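PrgB (Enterococcus faecalis, PDB 6EVU) promotes aggregation, biofilm formation and conjugation through DNA binding and compaction as an antigen I/II family protein, of which this is the adhesin domain. Local coordinates at residues 71-76 with 297-302. Numbering follows the deposited sequence.
Sequences KLRKDM and SSAQWF. With PO4 (phosphate ion), chain B.
The methyl of A299 packs against L72, the last residue of helix 68-72, and R73, the first residue beyond it. Its CB lies 3.7 Å from L72 CB and 3.6 Å from R73 CG, so it meets the root of the leucine side chain and the aliphatic part of the arginine together. S298 OG adds a van der Waals approach to R73 CD at 3.6 Å; its hydrogen bond goes instead to the T161 carbonyl.

The water and phosphate links both start from the R73 guanidinium. The bend at chi3 (-53°) turns this group off the line of the aliphatic chain, with NE toward the phosphate and NH1 toward the water. One water accepts from R73 NH1 at 3.0 Å and donates to A299 O at 2.8 Å. R73 NE donates to phosphate O4 at 2.9 Å with an N-H...O angle of 154°, the oxygen sitting at the guanidinium edge near its plane. That ion, probably from the crystallisation liquor, also accepts from V296 N and so joins the two chain regions in the crystal.

R73 centres an inverse gamma turn closed by a weak K74 N to L72 O bond (2.9 Å). Separately, K74 NZ donates to K71 O at 2.7 Å, approaching a lone pair within the carbonyl plane, and also reaches the F57 and K59 carbonyls at the end of helix 54-57. L72 also touches F57, while N146 ND2 hydrogen-bonds to L72 O and K74 O. Strand 299-302 pairs antiparallel with 157-160, so the contact sets the end of helix 68-72 against the start of a sheet strand in the GbpC-family domain.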
loop_
_atom_site.group_PDB
_atom_site.type_symbol
_atom_site.label_atom_id
_atom_site.label_comp_id
_atom_site.label_asym_id
_atom_site.label_seq_id
_atom_site.Cartn_x
_atom_site.Cartn_y
_atom_site.Cartn_z
ATOM N N LYS A 71 5.599 -9.310 -14.070
ATOM C CA LYS A 71 5.540 -10.639 -13.471
ATOM C C LYS A 71 4.298 -10.828 -12.602
ATOM O O LYS A 71 3.724 -11.937 -12.558
ATOM C CB LYS A 71 6.810 -10.908 -12.657
ATOM C CG LYS A 71 8.038 -11.053 -13.565
ATOM C CD LYS A 71 9.306 -11.227 -12.706
ATOM C CE LYS A 71 10.559 -11.364 -13.595
ATOM N NZ LYS A 71 11.728 -11.644 -12.675
ATOM N N LEU A 72 3.903 -9.792 -11.887
ATOM C CA LEU A 72 2.721 -9.841 -11.048
ATOM C C LEU A 72 1.417 -9.982 -11.812
ATOM O O LEU A 72 0.505 -10.614 -11.344
ATOM C CB LEU A 72 2.652 -8.632 -10.129
ATOM C CG LEU A 72 3.598 -8.686 -8.946
ATOM C CD1 LEU A 72 3.739 -7.324 -8.314
ATOM C CD2 LEU A 72 3.127 -9.708 -7.934
ATOM N N ARG A 73 1.330 -9.364 -12.985
ATOM C CA ARG A 73 0.088 -9.370 -13.739
ATOM C C ARG A 73 -0.200 -10.607 -14.584
ATOM O O ARG A 73 -0.302 -10.547 -15.784
ATOM C CB ARG A 73 -0.005 -8.113 -14.602
ATOM C CG ARG A 73 -0.083 -6.828 -13.816
ATOM C CD ARG A 73 -0.377 -5.639 -14.703
ATOM N NE ARG A 73 0.580 -5.593 -15.782
ATOM C CZ ARG A 73 1.705 -4.902 -15.753
ATOM N NH1 ARG A 73 2.006 -4.143 -14.728
ATOM N NH2 ARG A 73 2.517 -4.961 -16.773
ATOM N N LYS A 74 -0.329 -11.722 -13.905
ATOM C CA LYS A 74 -0.694 -12.986 -14.485
ATOM C C LYS A 74 -1.533 -13.711 -13.433
ATOM O O LYS A 74 -1.425 -13.448 -12.253
ATOM C CB LYS A 74 0.503 -13.792 -14.972
ATOM C CG LYS A 74 1.515 -14.207 -13.937
ATOM C CD LYS A 74 2.544 -15.146 -14.549
ATOM C CE LYS A 74 3.758 -15.326 -13.653
ATOM N NZ LYS A 74 4.655 -14.163 -13.743
ATOM N N ASP A 75 -2.382 -14.610 -13.884
ATOM C CA ASP A 75 -3.273 -15.322 -12.974
ATOM C C ASP A 75 -2.539 -16.566 -12.501
ATOM O O ASP A 75 -2.257 -17.460 -13.308
ATOM C CB ASP A 75 -4.556 -15.684 -13.717
ATOM C CG ASP A 75 -5.625 -16.222 -12.796
ATOM O OD1 ASP A 75 -5.321 -16.691 -11.703
ATOM O OD2 ASP A 75 -6.802 -16.139 -13.174
ATOM N N MET A 76 -2.222 -16.625 -11.213
ATOM C CA MET A 76 -1.524 -17.790 -10.663
ATOM C C MET A 76 -2.446 -18.688 -9.849
ATOM O O MET A 76 -1.952 -19.541 -9.108
ATOM C CB MET A 76 -0.342 -17.338 -9.814
ATOM C CG MET A 76 0.656 -16.561 -10.625
ATOM S SD MET A 76 1.393 -17.478 -11.969
ATOM C CE MET A 76 2.738 -18.393 -11.183
ATOM N N SER A 297 -2.935 -1.865 -14.872
ATOM C CA SER A 297 -3.855 -1.348 -13.861
ATOM C C SER A 297 -4.186 -2.374 -12.780
ATOM O O SER A 297 -5.234 -2.256 -12.113
ATOM C CB SER A 297 -5.140 -0.840 -14.525
ATOM O OG SER A 297 -5.890 -1.914 -15.095
ATOM N N SER A 298 -3.317 -3.400 -12.602
ATOM C CA SER A 298 -3.608 -4.440 -11.633
ATOM C C SER A 298 -2.377 -4.971 -10.885
ATOM O O SER A 298 -2.454 -6.056 -10.288
ATOM C CB SER A 298 -4.368 -5.635 -12.309
ATOM O OG SER A 298 -3.710 -6.055 -13.524
ATOM N N ALA A 299 -1.264 -4.242 -10.854
ATOM C CA ALA A 299 -0.199 -4.597 -9.928
ATOM C C ALA A 299 0.402 -3.317 -9.355
ATOM O O ALA A 299 0.586 -2.337 -10.073
ATOM C CB ALA A 299 0.916 -5.376 -10.632
ATOM N N GLN A 300 0.734 -3.365 -8.053
ATOM C CA GLN A 300 1.202 -2.142 -7.408
ATOM C C GLN A 300 2.269 -2.479 -6.373
ATOM O O GLN A 300 2.400 -3.610 -5.899
ATOM C CB GLN A 300 0.023 -1.410 -6.727
ATOM C CG GLN A 300 -0.436 -2.137 -5.460
ATOM C CD GLN A 300 -1.790 -1.625 -4.972
ATOM O OE1 GLN A 300 -2.761 -2.350 -4.868
ATOM N NE2 GLN A 300 -1.833 -0.351 -4.631
ATOM N N TRP A 301 3.009 -1.421 -5.989
ATOM C CA TRP A 301 3.936 -1.508 -4.870
ATOM C C TRP A 301 3.319 -0.731 -3.724
ATOM O O TRP A 301 2.978 0.438 -3.917
ATOM C CB TRP A 301 5.276 -0.889 -5.291
ATOM C CG TRP A 301 6.269 -0.749 -4.152
ATOM C CD1 TRP A 301 6.331 -1.512 -3.042
ATOM C CD2 TRP A 301 7.330 0.223 -4.032
ATOM N NE1 TRP A 301 7.337 -1.097 -2.204
ATOM C CE2 TRP A 301 7.967 -0.028 -2.793
ATOM C CE3 TRP A 301 7.767 1.300 -4.824
ATOM C CZ2 TRP A 301 9.058 0.761 -2.352
ATOM C CZ3 TRP A 301 8.860 2.051 -4.394
ATOM C CH2 TRP A 301 9.459 1.791 -3.160
ATOM N N PHE A 302 3.161 -1.367 -2.567
ATOM C CA PHE A 302 2.668 -0.682 -1.372
ATOM C C PHE A 302 3.774 -0.742 -0.325
ATOM O O PHE A 302 4.041 -1.796 0.238
ATOM C CB PHE A 302 1.376 -1.266 -0.794
ATOM C CG PHE A 302 0.877 -0.418 0.335
ATOM C CD1 PHE A 302 0.207 0.783 0.034
ATOM C CD2 PHE A 302 1.243 -0.683 1.624
ATOM C CE1 PHE A 302 -0.213 1.632 1.034
ATOM C CE2 PHE A 302 0.847 0.207 2.681
ATOM C CZ PHE A 302 0.132 1.348 2.371
HETATM P P PO4 B . -1.700 -5.747 -18.900
HETATM O O1 PO4 B . -1.229 -4.311 -19.043
HETATM O O2 PO4 B . -3.071 -5.719 -18.226
HETATM O O3 PO4 B . -1.861 -6.345 -20.287
HETATM O O4 PO4 B . -0.764 -6.662 -18.162
HETATM O O HOH W 1 0.299 -2.494 -12.844
#